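Local structure of uncharacterized protein (Bacteroides eggerthii, 4FTD) at residues 89-92 against 97-100; 114-119 against 396-401. The protein is of unknown function but pairs an immunoglobulin-like domain with a six-bladed beta-propeller and may take part in carbohydrate metabolism. All coordinates share one frame; numbering follows the deposited sequence.

Contact 1 (89-92 against 97-100); sequences VLRI and RYKD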
loop_
_atom_site.group_PDB
_atom_site.type_symbol
_atom_site.label_atom_id
_atom_site.label_comp_id
_atom_site.label_asym_id
_atom_site.label_seq_id
_atom_site.Cartn_x
_atom_site.Cartn_y
_atom_site.Cartn_z
ATOM N N VAL A 89 -29.765 -12.234 31.722
ATOM C CA VAL A 89 -30.987 -12.995 31.523
ATOM C C VAL A 89 -32.161 -12.021 31.521
ATOM O O VAL A 89 -32.259 -11.177 32.393
ATOM C CB VAL A 89 -31.179 -14.095 32.607
ATOM C CG1 VAL A 89 -32.567 -14.680 32.520
ATOM C CG2 VAL A 89 -30.155 -15.216 32.422
ATOM N N LEU A 90 -32.994 -12.085 30.486
ATOM C CA LEU A 90 -34.269 -11.385 30.466
ATOM C C LEU A 90 -35.316 -12.459 30.683
ATOM O O LEU A 90 -35.478 -13.356 29.840
ATOM C CB LEU A 90 -34.546 -10.676 29.150
ATOM C CG LEU A 90 -35.889 -9.936 29.065
ATOM C CD1 LEU A 90 -35.733 -8.595 28.415
ATOM C CD2 LEU A 90 -36.923 -10.744 28.287
ATOM N N ARG A 91 -36.017 -12.370 31.813
ATOM C CA ARG A 91 -37.040 -13.324 32.195
ATOM C C ARG A 91 -38.469 -12.785 31.970
ATOM O O ARG A 91 -38.789 -11.685 32.388
ATOM C CB ARG A 91 -36.829 -13.763 33.645
ATOM C CG ARG A 91 -37.915 -14.670 34.234
ATOM C CD ARG A 91 -37.512 -15.282 35.565
ATOM N NE ARG A 91 -36.314 -16.099 35.407
ATOM C CZ ARG A 91 -35.567 -16.580 36.392
ATOM N NH1 ARG A 91 -35.871 -16.360 37.667
ATOM N NH2 ARG A 91 -34.497 -17.313 36.090
ATOM N N ILE A 92 -39.296 -13.572 31.281
ATOM C CA ILE A 92 -40.712 -13.254 31.141
ATOM C C ILE A 92 -41.500 -14.305 31.942
ATOM O O ILE A 92 -41.130 -15.499 31.988
ATOM C CB ILE A 92 -41.109 -13.028 29.676
ATOM C CG1 ILE A 92 -41.080 -14.316 28.904
ATOM C CG2 ILE A 92 -40.168 -11.978 29.016
ATOM C CD1 ILE A 92 -41.829 -14.176 27.610
ATOM N N ARG A 97 -45.702 -19.905 34.506
ATOM C CA ARG A 97 -44.673 -20.288 33.538
ATOM C C ARG A 97 -43.720 -19.168 33.473
ATOM O O ARG A 97 -44.087 -18.041 33.757
ATOM C CB ARG A 97 -45.266 -20.458 32.138
ATOM C CG ARG A 97 -46.356 -21.500 32.067
ATOM C CD ARG A 97 -46.851 -21.729 30.652
ATOM N NE ARG A 97 -46.820 -23.164 30.423
ATOM C CZ ARG A 97 -45.711 -23.860 30.174
ATOM N NH1 ARG A 97 -44.521 -23.261 30.079
ATOM N NH2 ARG A 97 -45.794 -25.177 30.017
ATOM N N TYR A 98 -42.508 -19.456 33.061
ATOM C CA TYR A 98 -41.520 -18.427 32.849
ATOM C C TYR A 98 -40.599 -18.890 31.723
ATOM O O TYR A 98 -40.538 -20.079 31.445
ATOM C CB TYR A 98 -40.742 -18.120 34.133
ATOM C CG TYR A 98 -39.743 -19.167 34.525
ATOM C CD1 TYR A 98 -40.122 -20.290 35.264
ATOM C CD2 TYR A 98 -38.412 -19.051 34.138
ATOM C CE1 TYR A 98 -39.197 -21.277 35.619
ATOM C CE2 TYR A 98 -37.483 -20.041 34.474
ATOM C CZ TYR A 98 -37.870 -21.129 35.236
ATOM O OH TYR A 98 -36.930 -22.099 35.549
ATOM N N LYS A 99 -39.889 -17.947 31.124
ATOM C CA LYS A 99 -38.968 -18.237 30.031
ATOM C C LYS A 99 -37.819 -17.267 30.119
ATOM O O LYS A 99 -38.020 -16.068 30.270
ATOM C CB LYS A 99 -39.656 -18.117 28.666
ATOM C CG LYS A 99 -38.764 -18.515 27.483
ATOM C CD LYS A 99 -39.474 -18.433 26.137
ATOM C CE LYS A 99 -40.395 -19.618 25.876
ATOM N NZ LYS A 99 -41.269 -19.360 24.698
ATOM N N ASP A 100 -36.605 -17.798 30.029
ATOM C CA ASP A 100 -35.391 -16.988 30.093
ATOM C C ASP A 100 -34.751 -16.818 28.702
ATOM O O ASP A 100 -34.540 -17.783 27.970
ATOM C CB ASP A 100 -34.383 -17.626 31.034
ATOM C CG ASP A 100 -34.740 -17.457 32.527
ATOM O OD1 ASP A 100 -35.657 -16.682 32.875
ATOM O OD2 ASP A 100 -34.056 -18.097 33.368
#

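Contact 2 (114-119 against 396-401); sequences ADFEKP and PIYQFK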
loop_
_atom_site.group_PDB
_atom_site.type_symbol
_atom_site.label_atom_id
_atom_site.label_comp_id
_atom_site.label_asym_id
_atom_site.label_seq_id
_atom_site.Cartn_x
_atom_site.Cartn_y
_atom_site.Cartn_z
ATOM N N ALA A 114 -7.529 0.368 5.710
ATOM C CA ALA A 114 -8.166 -0.100 4.491
ATOM C C ALA A 114 -8.870 -1.423 4.747
ATOM O O ALA A 114 -8.473 -2.200 5.613
ATOM C CB ALA A 114 -7.119 -0.306 3.416
ATOM N N ASP A 115 -9.924 -1.679 3.991
ATOM C CA ASP A 115 -10.584 -2.965 4.043
ATOM C C ASP A 115 -10.044 -3.793 2.879
ATOM O O ASP A 115 -10.514 -3.698 1.741
ATOM C CB ASP A 115 -12.067 -2.800 3.947
ATOM C CG ASP A 115 -12.812 -4.076 4.227
ATOM O OD1 ASP A 115 -12.217 -5.177 4.195
ATOM O OD2 ASP A 115 -14.010 -3.949 4.480
ATOM N N PHE A 116 -9.065 -4.625 3.199
ATOM C CA PHE A 116 -8.414 -5.471 2.204
ATOM C C PHE A 116 -9.281 -6.621 1.702
ATOM O O PHE A 116 -8.911 -7.276 0.741
ATOM C CB PHE A 116 -7.084 -5.971 2.730
ATOM C CG PHE A 116 -6.091 -4.873 2.928
ATOM C CD1 PHE A 116 -5.453 -4.310 1.836
ATOM C CD2 PHE A 116 -5.810 -4.379 4.198
ATOM C CE1 PHE A 116 -4.524 -3.295 2.001
ATOM C CE2 PHE A 116 -4.883 -3.364 4.372
ATOM C CZ PHE A 116 -4.239 -2.819 3.267
ATOM N N GLU A 117 -10.443 -6.817 2.322
ATOM C CA GLU A 117 -11.436 -7.817 1.878
ATOM C C GLU A 117 -12.317 -7.296 0.728
ATOM O O GLU A 117 -13.137 -8.053 0.209
ATOM C CB GLU A 117 -12.387 -8.184 3.021
ATOM C CG GLU A 117 -11.753 -8.604 4.328
ATOM C CD GLU A 117 -11.469 -10.078 4.376
ATOM O OE1 GLU A 117 -10.713 -10.562 3.502
ATOM O OE2 GLU A 117 -12.007 -10.735 5.296
ATOM N N LYS A 118 -12.173 -6.015 0.359
ATOM C CA LYS A 118 -12.975 -5.371 -0.686
ATOM C C LYS A 118 -12.112 -4.706 -1.788
ATOM O O LYS A 118 -12.285 -3.526 -2.090
ATOM C CB LYS A 118 -13.910 -4.348 -0.031
ATOM C CG LYS A 118 -14.883 -4.959 0.974
ATOM C CD LYS A 118 -15.581 -3.877 1.791
ATOM C CE LYS A 118 -16.836 -3.358 1.130
ATOM N NZ LYS A 118 -18.017 -4.184 1.555
ATOM N N PRO A 119 -11.183 -5.475 -2.393
ATOM C CA PRO A 119 -10.387 -4.936 -3.479
ATOM C C PRO A 119 -11.199 -4.658 -4.728
ATOM O O PRO A 119 -12.135 -5.380 -5.019
ATOM C CB PRO A 119 -9.395 -6.063 -3.780
ATOM C CG PRO A 119 -10.103 -7.295 -3.392
ATOM C CD PRO A 119 -10.967 -6.939 -2.226
ATOM N N PRO A 396 1.685 -11.520 4.447
ATOM C CA PRO A 396 1.107 -10.245 4.023
ATOM C C PRO A 396 -0.391 -10.198 4.351
ATOM O O PRO A 396 -1.028 -11.236 4.422
ATOM C CB PRO A 396 1.326 -10.228 2.510
ATOM C CG PRO A 396 1.643 -11.612 2.123
ATOM C CD PRO A 396 2.239 -12.288 3.322
ATOM N N ILE A 397 -0.921 -9.008 4.614
ATOM C CA ILE A 397 -2.351 -8.803 4.824
ATOM C C ILE A 397 -3.089 -8.756 3.462
ATOM O O ILE A 397 -4.285 -8.886 3.415
ATOM C CB ILE A 397 -2.603 -7.536 5.669
ATOM C CG1 ILE A 397 -4.049 -7.458 6.148
ATOM C CG2 ILE A 397 -2.246 -6.280 4.905
ATOM C CD1 ILE A 397 -4.285 -6.333 7.132
ATOM N N TYR A 398 -2.371 -8.575 2.354
ATOM C CA TYR A 398 -2.975 -8.608 1.008
ATOM C C TYR A 398 -1.907 -9.015 -0.005
ATOM O O TYR A 398 -0.762 -8.607 0.129
ATOM C CB TYR A 398 -3.562 -7.234 0.604
ATOM C CG TYR A 398 -4.152 -7.238 -0.790
ATOM C CD1 TYR A 398 -5.393 -7.821 -1.033
ATOM C CD2 TYR A 398 -3.440 -6.717 -1.879
ATOM C CE1 TYR A 398 -5.928 -7.862 -2.316
ATOM C CE2 TYR A 398 -3.962 -6.765 -3.168
ATOM C CZ TYR A 398 -5.204 -7.325 -3.381
ATOM O OH TYR A 398 -5.705 -7.381 -4.650
ATOM N N GLN A 399 -2.292 -9.811 -1.003
ATOM C CA GLN A 399 -1.393 -10.253 -2.059
ATOM C C GLN A 399 -2.130 -10.276 -3.378
ATOM O O GLN A 399 -3.282 -10.712 -3.433
ATOM C CB GLN A 399 -0.903 -11.667 -1.785
ATOM C CG GLN A 399 0.154 -12.168 -2.759
ATOM C CD GLN A 399 0.553 -13.591 -2.481
ATOM O OE1 GLN A 399 -0.256 -14.506 -2.593
ATOM N NE2 GLN A 399 1.796 -13.784 -2.126
ATOM N N PHE A 400 -1.480 -9.777 -4.426
ATOM C CA PHE A 400 -1.995 -9.901 -5.776
ATOM C C PHE A 400 -0.854 -10.444 -6.620
ATOM O O PHE A 400 0.138 -9.774 -6.823
ATOM C CB PHE A 400 -2.542 -8.599 -6.361
ATOM C CG PHE A 400 -3.247 -8.821 -7.674
ATOM C CD1 PHE A 400 -2.526 -8.878 -8.861
ATOM C CD2 PHE A 400 -4.618 -9.051 -7.711
ATOM C CE1 PHE A 400 -3.158 -9.140 -10.070
ATOM C CE2 PHE A 400 -5.261 -9.315 -8.921
ATOM C CZ PHE A 400 -4.522 -9.374 -10.097
ATOM N N LYS A 401 -1.006 -11.672 -7.072
ATOM C CA LYS A 401 -0.015 -12.350 -7.869
ATOM C C LYS A 401 -0.073 -11.868 -9.312
ATOM O O LYS A 401 -1.137 -11.928 -9.934
ATOM C CB LYS A 401 -0.286 -13.840 -7.784
ATOM C CG LYS A 401 0.198 -14.466 -6.487
ATOM C CD LYS A 401 -0.088 -15.955 -6.516
ATOM C CE LYS A 401 1.138 -16.767 -6.174
ATOM N NZ LYS A 401 2.254 -16.693 -7.185
#

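Contact 1 (89-92 against 97-100)
R91 and D100 lie side by side on one face of the sheet and point the same way. The guanidinium and carboxylate planes are only 8° apart. R91 takes the carboxylate side-on. Its NE gives a nearly straight bond to D100 OD1, at 2.7 Å. Its NH2 gives a second bond to D100 OD2, at 2.9 Å. Both oxygens accept through their syn lone pairs, and both lie close to the guanidinium plane. The two bonds together fix the rotation of each flat group. R91 has CG anti to its N, and its chain then bends at chi3 (-60°), which turns the guanidinium along the acid. Y98 comes over a face of the guanidinium rather than its edge. Its CE2 sits there, with the two planes 59° apart. V89 CG1 makes a van der Waals contact with D100 CG at 3.5 Å.

The two segments form the loop end of the antiparallel hairpin of strands 85-93 and 98-106, in the immunoglobulin-like domain. R91 and D100 are a non-hydrogen-bonded pair, so the salt bridge links the strands where backbone bonds do not. I92 and K99 are the adjoining hydrogen-bonded pair. I92 N binds K99 O at 3.0 Å, and K99 N binds I92 O at 2.9 Å.

I92 and K99 also run alongside each other, on the opposite face of the sheet. I92 CG1 comes within 4.1 Å of K99 CB. The K99 chain then leads away, and its NZ makes a salt bridge with E39 and a hydrogen bond to T15 O.

Contact 2 (114-119 against 396-401)
F116 packs against I397 and Y398, and this is the tight part of the contact. The F116 ring lies between aliphatic groups of 397-398 and its own segment. I397 CG2 sits over one face, 4.2 Å from the F116 ring centroid and 20° off the normal, a CH-pi contact. A114 CB sits over the opposite face, toward the rim. I397 and F116 cross at about a right angle. The I397 chain is extended, with CG1 anti to N (chi1 -168°), and this carries CD1 past the CD2-CE2 side of the ring, 3.8 Å from F116 CD2. Y398 CB closes on the ring obliquely and reaches F116 CD1 at 3.7 Å.

I397 and Y398 form a classic beta bulge, both facing V372 of strand 369-374. The bulge turns both side chains toward F116. Strand 398-401 is paired with 369-374 in a propeller sheet, while 114-119 is the loop that leads into strand 120-125. F445 of strand 439-446 meets both F116 and Y398 edge-to-face and joins the two aromatic residues from a third element. Y352 makes a further edge-to-face contact with F116.

I397 is exposed, so this end of the contact lies at the solvent. Packing is thinner toward P119. Its CB is 4.0 Å from Y398 OH and 4.2 Å from Y398 CE1, and it approaches that ring obliquely. A type I turn from D115 to K118 shapes the loop that carries F116. Within it D115 OD1 accepts from E117 N at 3.1 Å, an Asx turn.

In the fold
Contact 1 and contact 2 hold different elements, with centres 46 Å apart and nearest atoms about 32 Å apart. Contact 1 is local: it joins neighbouring strands of a single hairpin, far from the centre of the chain. It is partly buried, and backbone bonds and a salt bridge hold it. Contact 2 spans 276 intervening residues and its centre lies about 9 Å from the chain centre, yet it is a surface contact. There the entry loop of the propeller meets a late strand, and the chemistry is apolar and aromatic. The chain leaves contact 1 along strand 98-106 and reaches contact 2 after a linker.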